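Local coordinates for alpha-galactosidase (Lactobacillus brevis, PDB 3MI6), which probably hydrolyses terminal, non-reducing alpha-D-galactose residues of alpha-D-galactosides such as galactose oligosaccharides and galactomannans, at residues D[52-57]-D[67-72]; D[29-34]-D[74-79]. One frame throughout, in Å; residues are numbered along the deposited sequence.

Contact 1: D[52-57]-D[67-72]; sequences QEWRDA and NFQPAT
The indole of Trp54 carries the terminal amide of Gln69 over one face, offset toward the rim, the planes 12° apart. Asn67 comes in at the edge near the ring plane, its ND2 3.8 Å from Trp54 CE3. Gln52 holds its amide 53° from the phenyl plane of Phe68; extended beyond CG, this chain lets Gln52 NE2 give Asn67 O a weak hydrogen bond of 3.1 Å. A water joins the two parts of the loop, donating to Glu53 O (2.9 Å) and Asn67 O and accepting from Thr72 OG1, which also hydrogen-bonds Tyr679 OH of the second subunit. Arg55 lays CG 4.1 Å from Thr72 CG2; the bend at chi2 (-58°) turns it back along its own segment, where NH1 and NH2 grip Glu53 OE1 end-on, in the guanidinium plane. Thr716 of that subunit bonds both members of this salt bridge, and Arg55 NE bonds Ala677 O there. A leucine in place of Arg55 would probably leave Glu53 without its countercharge and Ala677 O without its donor. The arrangement is a loop of the family 36 N-terminal domain at a subunit interface, its Asp56 and Ala57 packing on Trp200, a probable substrate-binding residue of the third subunit.

Contact 2: D[29-34]-D[74-79]; sequences GEAGQI and KAEYAS
Gln33 and Glu76 face each other where residues 74-76 pair antiparallel with strand 31-36, an outer strand of a four-stranded antiparallel sheet. Gly32 and Ala75 form the single beta bridge, a non-hydrogen-bonded pair flanked by two backbone bonds: Gln33 N to Lys74 O at 3.0 Å, and a weak one from Glu76 N to Ala31 O.

The side chains of Gln33 and Glu76 cross obliquely, yet their amide and carboxylate planes lie nearly flat with each other, 16° apart. Glu76 has CG anti to its own N (chi1 -171°) and folds back at chi2, which brings OE1 within 3.5 Å of Gln33 CB. A buried carboxylate needs polar company, and Glu76 OE2 finds it in hydrogen bonds from the hydroxyls of Tyr151 and Tyr21; these donors probably help to offset the cost of burying the charge. Closer to the backbone the contact is apolar, Ala31 CB meeting Glu76 CB at 3.9 Å, where a small methyl suits the close approach of the chains.

On the other flank of Gln33 comes Lys74, the CB atoms of the two residues 4.0 Å apart. Its long aliphatic chain passes Gln33 O and bends at chi3, ending with NZ 3.7 Å from Ile34 O and close to the like charge of Arg681 of the second subunit. Asp185 packs against the Lys74 side chain, and its OD2 hydrogen-bonds Ala75 N. The beta bridge with Ala75 also brings Gly32 CA to 3.6 Å from Lys74 O, a CA-H...O contact.

How the contacts relate
Contact 2 is the buried member of the pair and contact 1 the more peripheral, their centres about 15 Å apart. Along the chain, contact 1 is nested inside the loop that contact 2 closes, and residues 67-72 lead almost directly into 74-79. Only contact 2 holds a strand, 31-36; contact 1 joins two irregular parts of one loop. Their chemistry follows suit. Contact 2 relies on direct backbone bonding and a buried carboxylate satisfied within the same chain, whereas contact 1 uses side-chain amides, a water and an Arg55-Glu53 salt bridge that Thr716 of the second subunit joins by hydrogen bonds. That subunit also comes near contact 2, where Arg681 lies close to Lys74.

Contact 1: D[52-57]-D[67-72]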
ATOM      1  N   GLN D  52     -22.103   7.570 -28.036  1.00 48.88           N
ATOM      2  CA  GLN D  52     -22.686   6.281 -27.686  1.00 50.82           C
ATOM      3  C   GLN D  52     -22.158   5.195 -28.593  1.00 50.38           C
ATOM      4  O   GLN D  52     -22.125   5.369 -29.810  1.00 53.36           O
ATOM      5  CB  GLN D  52     -24.207   6.334 -27.821  1.00 50.84           C
ATOM      6  CG  GLN D  52     -24.846   7.492 -27.087  1.00 52.01           C
ATOM      7  CD  GLN D  52     -26.322   7.276 -26.855  1.00 54.58           C
ATOM      8  OE1 GLN D  52     -26.987   8.099 -26.225  1.00 54.46           O
ATOM      9  NE2 GLN D  52     -26.844   6.159 -27.353  1.00 51.78           N
ATOM     10  N   GLU D  53     -21.756   4.071 -28.009  1.00 50.18           N
ATOM     11  CA  GLU D  53     -21.258   2.950 -28.805  1.00 51.57           C
ATOM     12  C   GLU D  53     -21.943   1.649 -28.432  1.00 51.07           C
ATOM     13  O   GLU D  53     -22.298   1.443 -27.282  1.00 54.25           O
ATOM     14  CB  GLU D  53     -19.740   2.799 -28.650  1.00 54.01           C
ATOM     15  CG  GLU D  53     -18.914   3.900 -29.313  1.00 52.54           C
ATOM     16  CD  GLU D  53     -17.418   3.750 -29.077  1.00 53.03           C
ATOM     17  OE1 GLU D  53     -17.019   3.032 -28.126  1.00 51.31           O
ATOM     18  OE2 GLU D  53     -16.646   4.364 -29.846  1.00 51.67           O
ATOM     19  N   TRP D  54     -22.119   0.766 -29.406  1.00 52.44           N
ATOM     20  CA  TRP D  54     -22.695  -0.543 -29.138  1.00 53.09           C
ATOM     21  C   TRP D  54     -21.782  -1.403 -28.276  1.00 54.47           C
ATOM     22  O   TRP D  54     -20.620  -1.627 -28.626  1.00 54.24           O
ATOM     23  CB  TRP D  54     -22.998  -1.280 -30.439  1.00 53.23           C
ATOM     24  CG  TRP D  54     -23.273  -2.763 -30.265  1.00 53.33           C
ATOM     25  CD1 TRP D  54     -22.349  -3.771 -30.242  1.00 52.32           C
ATOM     26  CD2 TRP D  54     -24.553  -3.393 -30.114  1.00 51.85           C
ATOM     27  NE1 TRP D  54     -22.973  -4.985 -30.084  1.00 49.49           N
ATOM     28  CE2 TRP D  54     -24.324  -4.782 -30.002  1.00 53.32           C
ATOM     29  CE3 TRP D  54     -25.867  -2.920 -30.062  1.00 54.68           C
ATOM     30  CZ2 TRP D  54     -25.365  -5.702 -29.835  1.00 55.09           C
ATOM     31  CZ3 TRP D  54     -26.901  -3.837 -29.901  1.00 56.35           C
ATOM     32  CH2 TRP D  54     -26.642  -5.211 -29.788  1.00 54.67           C
ATOM     33  N   ARG D  55     -22.328  -1.872 -27.151  1.00 55.27           N
ATOM     34  CA  ARG D  55     -21.726  -2.926 -26.325  1.00 54.34           C
ATOM     35  C   ARG D  55     -22.642  -4.164 -26.337  1.00 52.90           C
ATOM     36  O   ARG D  55     -23.856  -4.026 -26.474  1.00 55.41           O
ATOM     37  CB  ARG D  55     -21.508  -2.426 -24.891  1.00 49.35           C
ATOM     38  CG  ARG D  55     -20.469  -1.330 -24.769  1.00 46.22           C
ATOM     39  CD  ARG D  55     -19.116  -1.790 -25.306  1.00 46.24           C
ATOM     40  NE  ARG D  55     -18.066  -0.802 -25.058  1.00 47.93           N
ATOM     41  CZ  ARG D  55     -17.649   0.110 -25.933  1.00 49.18           C
ATOM     42  NH1 ARG D  55     -18.178   0.179 -27.145  1.00 48.33           N
ATOM     43  NH2 ARG D  55     -16.695   0.958 -25.589  1.00 49.43           N
ATOM     44  N   ASP D  56     -22.074  -5.359 -26.195  1.00 51.44           N
ATOM     45  CA  ASP D  56     -22.861  -6.588 -26.323  1.00 51.61           C
ATOM     46  C   ASP D  56     -23.583  -7.017 -25.036  1.00 53.51           C
ATOM     47  O   ASP D  56     -23.230  -6.595 -23.933  1.00 53.60           O
ATOM     48  CB  ASP D  56     -22.001  -7.754 -26.834  1.00 50.59           C
ATOM     49  CG  ASP D  56     -21.366  -7.480 -28.201  1.00 60.42           C
ATOM     50  OD1 ASP D  56     -20.986  -6.317 -28.492  1.00 60.30           O
ATOM     51  OD2 ASP D  56     -21.222  -8.451 -28.983  1.00 59.31           O
ATOM     52  N   ALA D  57     -24.603  -7.855 -25.203  1.00 54.46           N
ATOM     53  CA  ALA D  57     -25.269  -8.540 -24.095  1.00 54.25           C
ATOM     54  C   ALA D  57     -25.950  -7.592 -23.117  1.00 54.09           C
ATOM     55  O   ALA D  57     -25.961  -7.836 -21.910  1.00 53.14           O
ATOM     56  CB  ALA D  57     -24.288  -9.446 -23.362  1.00 50.04           C
ATOM     57  N   ASN D  67     -27.684   1.308 -30.401  1.00 57.19           N
ATOM     58  CA  ASN D  67     -26.598   1.848 -29.606  1.00 55.32           C
ATOM     59  C   ASN D  67     -27.067   2.706 -28.436  1.00 55.08           C
ATOM     60  O   ASN D  67     -26.256   3.151 -27.623  1.00 58.17           O
ATOM     61  CB  ASN D  67     -25.621   2.632 -30.497  1.00 57.74           C
ATOM     62  CG  ASN D  67     -25.127   1.821 -31.707  1.00 58.76           C
ATOM     63  OD1 ASN D  67     -24.572   2.387 -32.650  1.00 61.18           O
ATOM     64  ND2 ASN D  67     -25.327   0.504 -31.681  1.00 56.00           N
ATOM     65  N   PHE D  68     -28.367   2.957 -28.350  1.00 53.00           N
ATOM     66  CA  PHE D  68     -28.909   3.583 -27.152  1.00 52.91           C
ATOM     67  C   PHE D  68     -29.107   2.485 -26.116  1.00 53.18           C
ATOM     68  O   PHE D  68     -30.023   1.679 -26.230  1.00 54.20           O
ATOM     69  CB  PHE D  68     -30.226   4.306 -27.441  1.00 52.14           C
ATOM     70  CG  PHE D  68     -30.625   5.298 -26.379  1.00 48.82           C
ATOM     71  CD1 PHE D  68     -31.243   4.878 -25.216  1.00 50.61           C
ATOM     72  CD2 PHE D  68     -30.395   6.654 -26.553  1.00 47.84           C
ATOM     73  CE1 PHE D  68     -31.620   5.794 -24.240  1.00 51.70           C
ATOM     74  CE2 PHE D  68     -30.764   7.576 -25.583  1.00 48.78           C
ATOM     75  CZ  PHE D  68     -31.377   7.148 -24.425  1.00 48.74           C
ATOM     76  N   GLN D  69     -28.216   2.438 -25.129  1.00 54.45           N
ATOM     77  CA  GLN D  69     -28.223   1.389 -24.112  1.00 52.13           C
ATOM     78  C   GLN D  69     -28.073   2.005 -22.731  1.00 51.00           C
ATOM     79  O   GLN D  69     -27.017   2.555 -22.411  1.00 50.98           O
ATOM     80  CB  GLN D  69     -27.098   0.381 -24.366  1.00 50.70           C
ATOM     81  CG  GLN D  69     -27.281  -0.415 -25.647  1.00 53.79           C
ATOM     82  CD  GLN D  69     -26.118  -1.348 -25.957  1.00 53.61           C
ATOM     83  OE1 GLN D  69     -26.273  -2.575 -25.973  1.00 51.16           O
ATOM     84  NE2 GLN D  69     -24.954  -0.771 -26.218  1.00 48.78           N
ATOM     85  N   PRO D  70     -29.134   1.919 -21.909  1.00 51.00           N
ATOM     86  CA  PRO D  70     -29.161   2.522 -20.567  1.00 48.88           C
ATOM     87  C   PRO D  70     -28.013   2.060 -19.651  1.00 49.28           C
ATOM     88  O   PRO D  70     -27.659   2.807 -18.733  1.00 50.24           O
ATOM     89  CB  PRO D  70     -30.512   2.069 -20.007  1.00 48.26           C
ATOM     90  CG  PRO D  70     -31.354   1.810 -21.221  1.00 50.93           C
ATOM     91  CD  PRO D  70     -30.411   1.262 -22.249  1.00 48.95           C
ATOM     92  N   ALA D  71     -27.453   0.869 -19.896  1.00 49.98           N
ATOM     93  CA  ALA D  71     -26.307   0.342 -19.130  1.00 49.16           C
ATOM     94  C   ALA D  71     -25.012   1.152 -19.292  1.00 45.43           C
ATOM     95  O   ALA D  71     -24.164   1.164 -18.397  1.00 44.40           O
ATOM     96  CB  ALA D  71     -26.051  -1.128 -19.483  1.00 48.01           C
ATOM     97  N   THR D  72     -24.860   1.810 -20.438  1.00 45.23           N
ATOM     98  CA  THR D  72     -23.691   2.642 -20.684  1.00 44.31           C
ATOM     99  C   THR D  72     -24.024   4.137 -20.689  1.00 44.75           C
ATOM    100  O   THR D  72     -23.215   4.949 -21.142  1.00 45.19           O
ATOM    101  CB  THR D  72     -23.021   2.306 -22.027  1.00 43.23           C
ATOM    102  OG1 THR D  72     -23.820   2.828 -23.093  1.00 48.29           O
ATOM    103  CG2 THR D  72     -22.841   0.800 -22.201  1.00 42.57           C
TER
HETATM  104  O   HOH W   1     -24.512   1.746 -25.398  1.00 53.30           O

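Contact 2: D[29-34]-D[74-79]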
ATOM      1  N   GLY D  29     -36.494  10.726 -23.561  1.00 46.74           N
ATOM      2  CA  GLY D  29     -37.231  11.600 -22.666  1.00 44.64           C
ATOM      3  C   GLY D  29     -36.670  11.715 -21.262  1.00 47.84           C
ATOM      4  O   GLY D  29     -37.114  12.569 -20.486  1.00 47.21           O
ATOM      5  N   GLU D  30     -35.711  10.848 -20.925  1.00 48.44           N
ATOM      6  CA  GLU D  30     -35.059  10.874 -19.612  1.00 49.18           C
ATOM      7  C   GLU D  30     -33.870  11.816 -19.625  1.00 45.60           C
ATOM      8  O   GLU D  30     -33.299  12.088 -20.679  1.00 46.31           O
ATOM      9  CB  GLU D  30     -34.613   9.473 -19.178  1.00 43.99           C
ATOM     10  CG  GLU D  30     -35.719   8.627 -18.579  1.00 48.36           C
ATOM     11  CD  GLU D  30     -35.275   7.207 -18.249  1.00 58.07           C
ATOM     12  OE1 GLU D  30     -35.165   6.375 -19.178  1.00 56.44           O
ATOM     13  OE2 GLU D  30     -35.039   6.913 -17.053  1.00 67.43           O
ATOM     14  N   ALA D  31     -33.504  12.305 -18.443  1.00 45.00           N
ATOM     15  CA  ALA D  31     -32.372  13.218 -18.283  1.00 43.30           C
ATOM     16  C   ALA D  31     -31.033  12.477 -18.209  1.00 43.01           C
ATOM     17  O   ALA D  31     -30.885  11.509 -17.456  1.00 40.81           O
ATOM     18  CB  ALA D  31     -32.569  14.098 -17.044  1.00 37.68           C
ATOM     19  N   GLY D  32     -30.068  12.950 -18.996  1.00 45.08           N
ATOM     20  CA  GLY D  32     -28.752  12.338 -19.118  1.00 40.23           C
ATOM     21  C   GLY D  32     -27.654  13.217 -18.555  1.00 38.54           C
ATOM     22  O   GLY D  32     -27.456  14.362 -18.958  1.00 38.62           O
ATOM     23  N   GLN D  33     -26.938  12.671 -17.588  1.00 39.66           N
ATOM     24  CA  GLN D  33     -25.872  13.394 -16.918  1.00 36.25           C
ATOM     25  C   GLN D  33     -24.710  13.488 -17.881  1.00 36.50           C
ATOM     26  O   GLN D  33     -24.369  12.502 -18.529  1.00 34.46           O
ATOM     27  CB  GLN D  33     -25.481  12.638 -15.658  1.00 35.35           C
ATOM     28  CG  GLN D  33     -24.122  12.916 -15.160  1.00 32.08           C
ATOM     29  CD  GLN D  33     -23.973  14.310 -14.637  1.00 33.68           C
ATOM     30  OE1 GLN D  33     -24.943  14.959 -14.213  1.00 33.03           O
ATOM     31  NE2 GLN D  33     -22.739  14.786 -14.645  1.00 35.61           N
ATOM     32  N   ILE D  34     -24.127  14.679 -18.005  1.00 34.34           N
ATOM     33  CA  ILE D  34     -23.030  14.876 -18.952  1.00 38.41           C
ATOM     34  C   ILE D  34     -21.672  15.059 -18.244  1.00 36.16           C
ATOM     35  O   ILE D  34     -20.675  14.455 -18.628  1.00 32.16           O
ATOM     36  CB  ILE D  34     -23.284  16.095 -19.889  1.00 39.43           C
ATOM     37  CG1 ILE D  34     -24.723  16.117 -20.381  1.00 39.99           C
ATOM     38  CG2 ILE D  34     -22.351  16.071 -21.093  1.00 38.88           C
ATOM     39  CD1 ILE D  34     -24.947  17.138 -21.445  1.00 41.15           C
ATOM     40  N   LYS D  74     -24.881   7.479 -18.454  1.00 35.28           N
ATOM     41  CA  LYS D  74     -24.968   8.202 -17.196  1.00 35.19           C
ATOM     42  C   LYS D  74     -26.331   8.881 -17.003  1.00 38.72           C
ATOM     43  O   LYS D  74     -26.769   9.688 -17.817  1.00 39.87           O
ATOM     44  CB  LYS D  74     -23.876   9.252 -17.109  1.00 34.23           C
ATOM     45  CG  LYS D  74     -22.486   8.720 -16.849  1.00 32.69           C
ATOM     46  CD  LYS D  74     -21.469   9.716 -17.378  1.00 31.49           C
ATOM     47  CE  LYS D  74     -21.575   9.737 -18.885  1.00 36.08           C
ATOM     48  NZ  LYS D  74     -20.875  10.874 -19.484  1.00 39.21           N
ATOM     49  N   ALA D  75     -26.998   8.562 -15.904  1.00 37.38           N
ATOM     50  CA  ALA D  75     -28.330   9.080 -15.668  1.00 33.92           C
ATOM     51  C   ALA D  75     -28.350  10.077 -14.540  1.00 35.60           C
ATOM     52  O   ALA D  75     -27.422  10.157 -13.730  1.00 38.79           O
ATOM     53  CB  ALA D  75     -29.272   7.960 -15.363  1.00 34.02           C
ATOM     54  N   GLU D  76     -29.441  10.816 -14.476  1.00 35.55           N
ATOM     55  CA  GLU D  76     -29.599  11.862 -13.485  1.00 35.67           C
ATOM     56  C   GLU D  76     -30.547  11.409 -12.374  1.00 34.82           C
ATOM     57  O   GLU D  76     -30.461  11.865 -11.244  1.00 35.49           O
ATOM     58  CB  GLU D  76     -30.131  13.117 -14.165  1.00 37.26           C
ATOM     59  CG  GLU D  76     -30.133  14.335 -13.291  1.00 38.18           C
ATOM     60  CD  GLU D  76     -28.737  14.886 -13.042  1.00 38.33           C
ATOM     61  OE1 GLU D  76     -27.754  14.327 -13.590  1.00 37.44           O
ATOM     62  OE2 GLU D  76     -28.635  15.889 -12.301  1.00 36.93           O
ATOM     63  N   TYR D  77     -31.444  10.491 -12.701  1.00 35.51           N
ATOM     64  CA  TYR D  77     -32.415   9.981 -11.746  1.00 34.12           C
ATOM     65  C   TYR D  77     -33.026   8.760 -12.380  1.00 33.66           C
ATOM     66  O   TYR D  77     -34.073   8.845 -12.989  1.00 39.22           O
ATOM     67  CB  TYR D  77     -33.503  11.029 -11.444  1.00 33.48           C
ATOM     68  CG  TYR D  77     -34.135  10.866 -10.087  1.00 32.24           C
ATOM     69  CD1 TYR D  77     -33.490  11.302  -8.945  1.00 32.65           C
ATOM     70  CD2 TYR D  77     -35.361  10.264  -9.944  1.00 32.54           C
ATOM     71  CE1 TYR D  77     -34.046  11.142  -7.703  1.00 29.80           C
ATOM     72  CE2 TYR D  77     -35.930  10.104  -8.714  1.00 31.63           C
ATOM     73  CZ  TYR D  77     -35.269  10.540  -7.593  1.00 33.37           C
ATOM     74  OH  TYR D  77     -35.847  10.370  -6.352  1.00 34.47           O
ATOM     75  N   ALA D  78     -32.367   7.620 -12.240  1.00 33.15           N
ATOM     76  CA  ALA D  78     -32.760   6.435 -12.995  1.00 38.20           C
ATOM     77  C   ALA D  78     -33.711   5.455 -12.291  1.00 39.39           C
ATOM     78  O   ALA D  78     -33.746   5.358 -11.060  1.00 40.25           O
ATOM     79  CB  ALA D  78     -31.516   5.695 -13.490  1.00 38.80           C
ATOM     80  N   SER D  79     -34.453   4.698 -13.090  1.00 39.93           N
ATOM     81  CA  SER D  79     -35.304   3.637 -12.577  1.00 38.56           C
ATOM     82  C   SER D  79     -34.744   2.282 -12.989  1.00 40.55           C
ATOM     83  O   SER D  79     -33.870   2.188 -13.845  1.00 42.47           O
ATOM     84  CB  SER D  79     -36.697   3.769 -13.174  1.00 41.29           C
ATOM     85  OG  SER D  79     -36.611   3.594 -14.584  1.00 46.15           O
TER